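PDB 1D02: type II restriction enzyme MunI from Mycoplasma, which recognises the double-stranded DNA sequence 5'-CAATTG-3' as a homodimer and cleaves it after the first C. Local coordinates for residues T91-I99 / A133-N141; Q25-F35 / S185-F193. The protein carries 1 engineered substitution. All blocks are in the same frame, centred on the assembly; numbering follows the deposited sequence.

Interaction 1. Residues T91-I99 / A133-N141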
loop_
_atom_site.group_PDB
_atom_site.type_symbol
_atom_site.label_atom_id
_atom_site.label_comp_id
_atom_site.label_asym_id
_atom_site.label_seq_id
_atom_site.Cartn_x
_atom_site.Cartn_y
_atom_site.Cartn_z
ATOM N N THR D 91 25.503 -13.604 -7.575
ATOM C CA THR D 91 25.312 -13.294 -6.162
ATOM C C THR D 91 24.011 -13.895 -5.602
ATOM O O THR D 91 23.848 -14.023 -4.389
ATOM C CB THR D 91 25.218 -11.798 -5.948
ATOM O OG1 THR D 91 24.065 -11.312 -6.637
ATOM C CG2 THR D 91 26.452 -11.077 -6.470
ATOM N N HIS D 92 23.098 -14.243 -6.497
ATOM C CA HIS D 92 21.792 -14.803 -6.144
ATOM C C HIS D 92 20.887 -13.785 -5.432
ATOM O O HIS D 92 19.886 -14.169 -4.783
ATOM C CB HIS D 92 21.961 -16.067 -5.315
ATOM C CG HIS D 92 22.734 -17.139 -6.020
ATOM N ND1 HIS D 92 22.233 -17.825 -7.108
ATOM C CD2 HIS D 92 23.995 -17.597 -5.835
ATOM C CE1 HIS D 92 23.154 -18.658 -7.563
ATOM N NE2 HIS D 92 24.233 -18.538 -6.809
ATOM N N LYS D 93 21.242 -12.505 -5.549
ATOM C CA LYS D 93 20.414 -11.435 -4.991
ATOM C C LYS D 93 19.327 -11.157 -6.041
ATOM O O LYS D 93 19.577 -11.224 -7.257
ATOM C CB LYS D 93 21.232 -10.169 -4.709
ATOM C CG LYS D 93 22.109 -10.315 -3.464
ATOM C CD LYS D 93 22.786 -9.012 -3.066
ATOM C CE LYS D 93 23.567 -9.195 -1.748
ATOM N NZ LYS D 93 24.264 -7.942 -1.385
ATOM N N ILE D 94 18.122 -10.862 -5.562
ATOM C CA ILE D 94 16.980 -10.648 -6.444
ATOM C C ILE D 94 16.203 -9.381 -6.106
ATOM O O ILE D 94 15.973 -9.070 -4.931
ATOM C CB ILE D 94 15.979 -11.816 -6.328
ATOM C CG1 ILE D 94 16.686 -13.138 -6.607
ATOM C CG2 ILE D 94 14.812 -11.611 -7.305
ATOM C CD1 ILE D 94 15.913 -14.371 -6.186
ATOM N N LEU D 95 15.800 -8.658 -7.153
ATOM C CA LEU D 95 14.994 -7.441 -7.003
ATOM C C LEU D 95 13.622 -7.854 -7.538
ATOM O O LEU D 95 13.518 -8.310 -8.674
ATOM C CB LEU D 95 15.569 -6.304 -7.865
ATOM C CG LEU D 95 14.691 -5.050 -8.002
ATOM C CD1 LEU D 95 14.642 -4.353 -6.635
ATOM C CD2 LEU D 95 15.256 -4.101 -9.065
ATOM N N PHE D 96 12.580 -7.718 -6.719
ATOM C CA PHE D 96 11.229 -8.084 -7.139
ATOM C C PHE D 96 10.514 -6.859 -7.671
ATOM O O PHE D 96 10.729 -5.751 -7.180
ATOM C CB PHE D 96 10.485 -8.713 -5.951
ATOM C CG PHE D 96 11.029 -10.051 -5.567
ATOM C CD1 PHE D 96 11.899 -10.189 -4.482
ATOM C CD2 PHE D 96 10.734 -11.167 -6.337
ATOM C CE1 PHE D 96 12.468 -11.442 -4.186
ATOM C CE2 PHE D 96 11.286 -12.408 -6.049
ATOM C CZ PHE D 96 12.156 -12.546 -4.971
ATOM N N GLY D 97 9.683 -7.041 -8.696
ATOM C CA GLY D 97 9.040 -5.877 -9.261
ATOM C C GLY D 97 7.561 -5.950 -9.535
ATOM O O GLY D 97 6.971 -7.028 -9.540
ATOM N N GLU D 98 6.966 -4.784 -9.764
ATOM C CA GLU D 98 5.546 -4.696 -10.083
ATOM C C GLU D 98 5.404 -3.760 -11.272
ATOM O O GLU D 98 6.288 -2.943 -11.550
ATOM C CB GLU D 98 4.736 -4.126 -8.907
ATOM C CG GLU D 98 4.711 -4.972 -7.643
ATOM C CD GLU D 98 4.280 -6.419 -7.878
ATOM O OE1 GLU D 98 3.557 -6.702 -8.870
ATOM O OE2 GLU D 98 4.669 -7.296 -7.069
ATOM N N ILE D 99 4.273 -3.866 -11.964
ATOM C CA ILE D 99 4.001 -3.023 -13.111
ATOM C C ILE D 99 2.578 -2.525 -12.891
ATOM O O ILE D 99 1.639 -3.332 -12.830
ATOM C CB ILE D 99 4.079 -3.824 -14.432
ATOM C CG1 ILE D 99 5.529 -4.317 -14.665
ATOM C CG2 ILE D 99 3.643 -2.942 -15.600
ATOM C CD1 ILE D 99 5.703 -5.112 -15.924
ATOM N N ALA D 133 9.808 -10.067 4.228
ATOM C CA ALA D 133 9.864 -11.237 3.354
ATOM C C ALA D 133 10.744 -10.977 2.111
ATOM O O ALA D 133 11.570 -11.822 1.709
ATOM C CB ALA D 133 8.448 -11.628 2.923
ATOM N N TYR D 134 10.565 -9.805 1.501
ATOM C CA TYR D 134 11.328 -9.448 0.306
ATOM C C TYR D 134 12.822 -9.338 0.606
ATOM O O TYR D 134 13.661 -9.839 -0.158
ATOM C CB TYR D 134 10.842 -8.112 -0.270
ATOM C CG TYR D 134 9.658 -8.230 -1.228
ATOM C CD1 TYR D 134 8.560 -9.035 -0.933
ATOM C CD2 TYR D 134 9.658 -7.530 -2.432
ATOM C CE1 TYR D 134 7.482 -9.141 -1.835
ATOM C CE2 TYR D 134 8.593 -7.623 -3.324
ATOM C CZ TYR D 134 7.516 -8.434 -3.021
ATOM O OH TYR D 134 6.501 -8.568 -3.944
ATOM N N ARG D 135 13.153 -8.688 1.715
ATOM C CA ARG D 135 14.570 -8.549 2.065
ATOM C C ARG D 135 15.210 -9.902 2.396
ATOM O O ARG D 135 16.372 -10.150 2.036
ATOM C CB ARG D 135 14.741 -7.571 3.230
ATOM C CG ARG D 135 14.459 -6.101 2.860
ATOM C CD ARG D 135 15.015 -5.198 3.953
ATOM N NE ARG D 135 14.731 -3.770 3.781
ATOM C CZ ARG D 135 15.421 -2.928 3.013
ATOM N NH1 ARG D 135 16.470 -3.347 2.283
ATOM N NH2 ARG D 135 15.121 -1.633 3.052
ATOM N N THR D 136 14.464 -10.793 3.051
ATOM C CA THR D 136 14.988 -12.120 3.388
ATOM C C THR D 136 15.232 -12.954 2.141
ATOM O O THR D 136 16.291 -13.568 1.969
ATOM C CB THR D 136 14.000 -12.916 4.285
ATOM O OG1 THR D 136 13.893 -12.269 5.549
ATOM C CG2 THR D 136 14.468 -14.383 4.464
ATOM N N ILE D 137 14.252 -12.952 1.244
ATOM C CA ILE D 137 14.364 -13.770 0.051
ATOM C C ILE D 137 15.338 -13.201 -0.972
ATOM O O ILE D 137 16.229 -13.906 -1.436
ATOM C CB ILE D 137 12.964 -13.972 -0.576
ATOM C CG1 ILE D 137 12.106 -14.781 0.395
ATOM C CG2 ILE D 137 13.076 -14.736 -1.932
ATOM C CD1 ILE D 137 10.624 -14.854 0.037
ATOM N N GLY D 138 15.208 -11.916 -1.274
ATOM C CA GLY D 138 16.059 -11.312 -2.282
ATOM C C GLY D 138 17.479 -11.008 -1.852
ATOM O O GLY D 138 18.345 -10.816 -2.708
ATOM N N GLY D 139 17.723 -10.925 -0.540
ATOM C CA GLY D 139 19.075 -10.664 -0.073
ATOM C C GLY D 139 19.499 -9.208 0.045
ATOM O O GLY D 139 20.659 -8.946 0.365
ATOM N N ILE D 140 18.588 -8.258 -0.192
ATOM C CA ILE D 140 18.911 -6.835 -0.125
ATOM C C ILE D 140 18.554 -6.237 1.233
ATOM O O ILE D 140 17.387 -5.946 1.500
ATOM C CB ILE D 140 18.150 -6.035 -1.230
ATOM C CG1 ILE D 140 18.430 -6.670 -2.599
ATOM C CG2 ILE D 140 18.565 -4.539 -1.215
ATOM C CD1 ILE D 140 17.561 -6.097 -3.729
ATOM N N ASN D 141 19.555 -6.042 2.095
ATOM C CA ASN D 141 19.307 -5.454 3.404
ATOM C C ASN D 141 19.751 -3.996 3.542
ATOM O O ASN D 141 19.612 -3.404 4.623
ATOM C CB ASN D 141 19.951 -6.320 4.502
ATOM C CG ASN D 141 19.270 -7.672 4.625
ATOM O OD1 ASN D 141 18.063 -7.738 4.857
ATOM N ND2 ASN D 141 20.031 -8.753 4.454
HETATM O O HOH W 1 6.996 -7.113 -6.227
HETATM O O HOH W 2 3.785 -8.914 -5.162
#
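I94 N donates to G138 O at 2.9 Å, a bond that ties the start of strand 93-99 to the C-terminal end of helix 133-138. The two axes come within 7.6 Å and run at 144°, a close, roughly antiparallel packing; the helix lies on the middle strand of the sheet in this nuclease of the PD-(D/E)XK clan. G138 brings bare backbone against the strand, and its CA approaches I94 O in a CA-H...O contact of 3.5 Å. At G139 the chain leaves the helix with positive phi. Beyond this turn, I140 CD1 reaches I94 O.

F96 buries the largest area of any residue here. Its CG lies anti to the carbonyl carbon (chi1 -69°), and its ring presents an edge to the face of Y134, with centroids 5.3 Å apart and planes at 63°. I137 CG2 lies 3.9 Å from F96 CZ, while I94 CG2 lies over one face of the F96 ring. In sequence E98 fits the acidic position of the (D/E)XK signature, consistent with an active-site role close to the bound DNA. Two waters bridge it to Y134: both donate to E98 OE2 and both are hydrogen-bonded to Y134 OH, and the oxygen of one of them lies 2.7 Å from E98 OE2 and 3.0 Å from Y134 OH.

Interaction 2. Residues Q25-F35 / S185-F193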
loop_
_atom_site.group_PDB
_atom_site.type_symbol
_atom_site.label_atom_id
_atom_site.label_comp_id
_atom_site.label_asym_id
_atom_site.label_seq_id
_atom_site.Cartn_x
_atom_site.Cartn_y
_atom_site.Cartn_z
ATOM N N GLN D 25 7.912 -2.636 -27.770
ATOM C CA GLN D 25 8.676 -2.919 -26.564
ATOM C C GLN D 25 7.816 -2.952 -25.315
ATOM O O GLN D 25 6.874 -2.159 -25.174
ATOM C CB GLN D 25 9.748 -1.852 -26.368
ATOM C CG GLN D 25 10.814 -1.811 -27.442
ATOM C CD GLN D 25 11.963 -0.892 -27.053
ATOM O OE1 GLN D 25 11.768 0.081 -26.342
ATOM N NE2 GLN D 25 13.161 -1.196 -27.531
ATOM N N ASN D 26 8.121 -3.885 -24.430
ATOM C CA ASN D 26 7.438 -3.999 -23.143
ATOM C C ASN D 26 8.576 -4.296 -22.146
ATOM O O ASN D 26 9.729 -4.485 -22.570
ATOM C CB ASN D 26 6.382 -5.099 -23.153
ATOM C CG ASN D 26 6.928 -6.434 -23.598
ATOM O OD1 ASN D 26 7.773 -7.021 -22.927
ATOM N ND2 ASN D 26 6.445 -6.922 -24.744
ATOM N N LEU D 27 8.281 -4.310 -20.851
ATOM C CA LEU D 27 9.358 -4.511 -19.868
ATOM C C LEU D 27 10.109 -5.822 -20.046
ATOM O O LEU D 27 11.336 -5.892 -19.851
ATOM C CB LEU D 27 8.816 -4.421 -18.432
ATOM C CG LEU D 27 9.856 -4.528 -17.297
ATOM C CD1 LEU D 27 9.394 -3.604 -16.155
ATOM C CD2 LEU D 27 10.018 -5.972 -16.806
ATOM N N TYR D 28 9.376 -6.864 -20.403
ATOM C CA TYR D 28 9.976 -8.177 -20.582
ATOM C C TYR D 28 10.915 -8.305 -21.774
ATOM O O TYR D 28 12.061 -8.772 -21.605
ATOM C CB TYR D 28 8.881 -9.239 -20.650
ATOM C CG TYR D 28 7.959 -9.150 -19.464
ATOM C CD1 TYR D 28 6.748 -8.435 -19.528
ATOM C CD2 TYR D 28 8.312 -9.733 -18.261
ATOM C CE1 TYR D 28 5.920 -8.322 -18.386
ATOM C CE2 TYR D 28 7.509 -9.632 -17.144
ATOM C CZ TYR D 28 6.327 -8.933 -17.201
ATOM O OH TYR D 28 5.580 -8.842 -16.049
ATOM N N ASN D 29 10.487 -7.918 -22.975
ATOM C CA ASN D 29 11.443 -8.101 -24.075
ATOM C C ASN D 29 12.636 -7.141 -23.976
ATOM O O ASN D 29 13.747 -7.481 -24.376
ATOM C CB ASN D 29 10.763 -8.105 -25.476
ATOM C CG ASN D 29 10.038 -6.811 -25.835
ATOM O OD1 ASN D 29 10.074 -5.816 -25.124
ATOM N ND2 ASN D 29 9.382 -6.832 -26.997
ATOM N N VAL D 30 12.423 -5.986 -23.365
ATOM C CA VAL D 30 13.490 -5.006 -23.171
ATOM C C VAL D 30 14.548 -5.578 -22.205
ATOM O O VAL D 30 15.752 -5.593 -22.515
ATOM C CB VAL D 30 12.908 -3.676 -22.602
ATOM C CG1 VAL D 30 13.990 -2.815 -21.933
ATOM C CG2 VAL D 30 12.228 -2.885 -23.738
ATOM N N PHE D 31 14.125 -6.070 -21.042
ATOM C CA PHE D 31 15.132 -6.595 -20.130
ATOM C C PHE D 31 15.731 -7.910 -20.618
ATOM O O PHE D 31 16.917 -8.159 -20.385
ATOM C CB PHE D 31 14.572 -6.743 -18.704
ATOM C CG PHE D 31 14.694 -5.483 -17.890
ATOM C CD1 PHE D 31 13.570 -4.732 -17.545
ATOM C CD2 PHE D 31 15.957 -5.018 -17.501
ATOM C CE1 PHE D 31 13.706 -3.555 -16.830
ATOM C CE2 PHE D 31 16.093 -3.830 -16.784
ATOM C CZ PHE D 31 14.963 -3.101 -16.449
ATOM N N ASN D 32 14.935 -8.757 -21.274
ATOM C CA ASN D 32 15.487 -10.009 -21.795
ATOM C C ASN D 32 16.578 -9.680 -22.808
ATOM O O ASN D 32 17.627 -10.332 -22.840
ATOM C CB ASN D 32 14.397 -10.852 -22.468
ATOM C CG ASN D 32 13.524 -11.572 -21.469
ATOM O OD1 ASN D 32 12.347 -11.869 -21.736
ATOM N ND2 ASN D 32 14.098 -11.901 -20.324
ATOM N N ALA D 33 16.357 -8.667 -23.634
ATOM C CA ALA D 33 17.384 -8.328 -24.614
ATOM C C ALA D 33 18.642 -7.787 -23.948
ATOM O O ALA D 33 19.761 -8.221 -24.246
ATOM C CB ALA D 33 16.853 -7.292 -25.625
ATOM N N VAL D 34 18.456 -6.835 -23.045
ATOM C CA VAL D 34 19.589 -6.191 -22.395
ATOM C C VAL D 34 20.369 -7.117 -21.453
ATOM O O VAL D 34 21.537 -6.843 -21.085
ATOM C CB VAL D 34 19.124 -4.865 -21.707
ATOM C CG1 VAL D 34 18.738 -5.067 -20.223
ATOM C CG2 VAL D 34 20.223 -3.843 -21.850
ATOM N N PHE D 35 19.750 -8.224 -21.075
ATOM C CA PHE D 35 20.440 -9.183 -20.217
ATOM C C PHE D 35 21.119 -10.309 -20.992
ATOM O O PHE D 35 21.775 -11.173 -20.388
ATOM C CB PHE D 35 19.471 -9.799 -19.192
ATOM C CG PHE D 35 19.025 -8.843 -18.104
ATOM C CD1 PHE D 35 17.939 -9.186 -17.276
ATOM C CD2 PHE D 35 19.694 -7.643 -17.866
ATOM C CE1 PHE D 35 17.543 -8.348 -16.239
ATOM C CE2 PHE D 35 19.304 -6.800 -16.829
ATOM C CZ PHE D 35 18.217 -7.160 -16.010
ATOM N N SER D 185 11.383 4.935 -24.909
ATOM C CA SER D 185 11.945 3.652 -25.319
ATOM C C SER D 185 12.431 2.859 -24.117
ATOM O O SER D 185 12.456 3.369 -22.995
ATOM C CB SER D 185 13.095 3.852 -26.306
ATOM O OG SER D 185 14.151 4.550 -25.679
ATOM N N GLY D 186 12.815 1.614 -24.375
ATOM C CA GLY D 186 13.299 0.731 -23.327
ATOM C C GLY D 186 14.593 1.196 -22.676
ATOM O O GLY D 186 14.836 0.937 -21.494
ATOM N N GLU D 187 15.431 1.894 -23.436
ATOM C CA GLU D 187 16.690 2.380 -22.907
ATOM C C GLU D 187 16.544 3.158 -21.587
ATOM O O GLU D 187 17.291 2.918 -20.632
ATOM C CB GLU D 187 17.391 3.235 -23.984
ATOM C CG GLU D 187 18.742 3.791 -23.560
ATOM C CD GLU D 187 19.451 4.569 -24.673
ATOM O OE1 GLU D 187 18.779 5.357 -25.383
ATOM O OE2 GLU D 187 20.680 4.404 -24.824
ATOM N N LYS D 188 15.587 4.079 -21.528
ATOM C CA LYS D 188 15.370 4.859 -20.320
ATOM C C LYS D 188 15.003 3.970 -19.121
ATOM O O LYS D 188 15.452 4.219 -18.002
ATOM C CB LYS D 188 14.253 5.872 -20.579
ATOM C CG LYS D 188 13.980 6.794 -19.426
ATOM C CD LYS D 188 14.578 8.173 -19.665
ATOM C CE LYS D 188 13.928 9.202 -18.729
ATOM N NZ LYS D 188 12.506 9.590 -19.115
ATOM N N LEU D 189 14.174 2.957 -19.367
ATOM C CA LEU D 189 13.753 2.010 -18.335
ATOM C C LEU D 189 14.983 1.275 -17.788
ATOM O O LEU D 189 15.186 1.195 -16.571
ATOM C CB LEU D 189 12.756 0.987 -18.917
ATOM C CG LEU D 189 12.383 -0.195 -18.015
ATOM C CD1 LEU D 189 11.556 0.299 -16.836
ATOM C CD2 LEU D 189 11.598 -1.245 -18.830
ATOM N N VAL D 190 15.800 0.758 -18.690
ATOM C CA VAL D 190 16.991 0.018 -18.272
ATOM C C VAL D 190 18.005 0.943 -17.589
ATOM O O VAL D 190 18.646 0.547 -16.599
ATOM C CB VAL D 190 17.660 -0.743 -19.478
ATOM C CG1 VAL D 190 18.882 -1.524 -18.985
ATOM C CG2 VAL D 190 16.663 -1.744 -20.102
ATOM N N GLN D 191 18.135 2.181 -18.067
ATOM C CA GLN D 191 19.084 3.108 -17.449
ATOM C C GLN D 191 18.717 3.340 -15.986
ATOM O O GLN D 191 19.601 3.472 -15.141
ATOM C CB GLN D 191 19.136 4.444 -18.196
ATOM C CG GLN D 191 19.785 4.322 -19.576
ATOM C CD GLN D 191 19.776 5.626 -20.353
ATOM O OE1 GLN D 191 18.759 6.349 -20.307
ATOM N NE2 GLN D 191 20.786 5.916 -21.041
ATOM N N HIS D 192 17.423 3.369 -15.665
ATOM C CA HIS D 192 17.041 3.571 -14.264
ATOM C C HIS D 192 17.581 2.411 -13.430
ATOM O O HIS D 192 18.209 2.621 -12.391
ATOM C CB HIS D 192 15.519 3.654 -14.113
ATOM C CG HIS D 192 15.075 4.001 -12.725
ATOM N ND1 HIS D 192 14.982 3.069 -11.713
ATOM C CD2 HIS D 192 14.768 5.198 -12.164
ATOM C CE1 HIS D 192 14.644 3.677 -10.588
ATOM N NE2 HIS D 192 14.513 4.969 -10.836
ATOM N N PHE D 193 17.316 1.187 -13.871
ATOM C CA PHE D 193 17.807 0.004 -13.165
ATOM C C PHE D 193 19.347 0.032 -13.098
ATOM O O PHE D 193 19.943 -0.119 -12.038
ATOM C CB PHE D 193 17.388 -1.264 -13.919
ATOM C CG PHE D 193 18.090 -2.509 -13.444
ATOM C CD1 PHE D 193 17.735 -3.114 -12.244
ATOM C CD2 PHE D 193 19.124 -3.069 -14.207
ATOM C CE1 PHE D 193 18.398 -4.270 -11.801
ATOM C CE2 PHE D 193 19.792 -4.216 -13.780
ATOM C CZ PHE D 193 19.427 -4.821 -12.571
HETATM O O HOH W 3 15.445 1.033 -26.650
#
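F193 CG stands anti to the backbone N (chi1 168°), which carries its ring toward helix 27-34, where F31 and F35 both turn an edge to its face. With F31 the rings are nearly perpendicular in an offset edge-to-face pair, centroids 5.8 Å apart; F35 also meets it in an offset edge-to-face pair, centroids 5.9 Å apart but with the planes at 63°, and completes the aromatic cluster. V190 CG2 sits over the face of F31 in a CH-pi contact. The V190 and V30 side chains slide past each other in opposite directions, V30 CG1 tight against V190 CG2 at 3.4 Å. V34 CG1 reaches V190 CG1 tip to tip, and L189 CD2 touches both L27 CG and F31 CE1.

The polar end lies at Q25. Its chain is extended beyond CG, and OE1 accepts from G186 N at 2.7 Å, a rather bent bond at the first turn of helix 186-193. G186 has no side chain, and its CA lies 3.8 Å from V30 CG2. N26 and N29 form a capping box that starts the other helix.

The two helices cross at 64° as part of the helical layer on the five-stranded sheet: L27 rests on F84, F35 and F193 on I86 of strand 84-88, and V190 meets W12 of helix 12-21.

Interaction 1 is nested along the chain inside the loop closed by interaction 2, and the two meet through strand 93-101. Alternate side chains of that strand serve different layers: F96 packs on helix 128-138, whereas L95 CD2 approaches F193 CD1 at 4.1 Å and I99 CD1 approaches L27 CD1 at 4.0 Å. Interaction 1 is only partly buried. It lies about 4 Å, by nearest atoms, from the DNA, and combines a backbone bond, a ring pair and water bridges. Interaction 2, about 7 Å from the DNA by nearest atoms, is a buried, largely apolar helix-helix joint whose polar bond is confined to the helix starts.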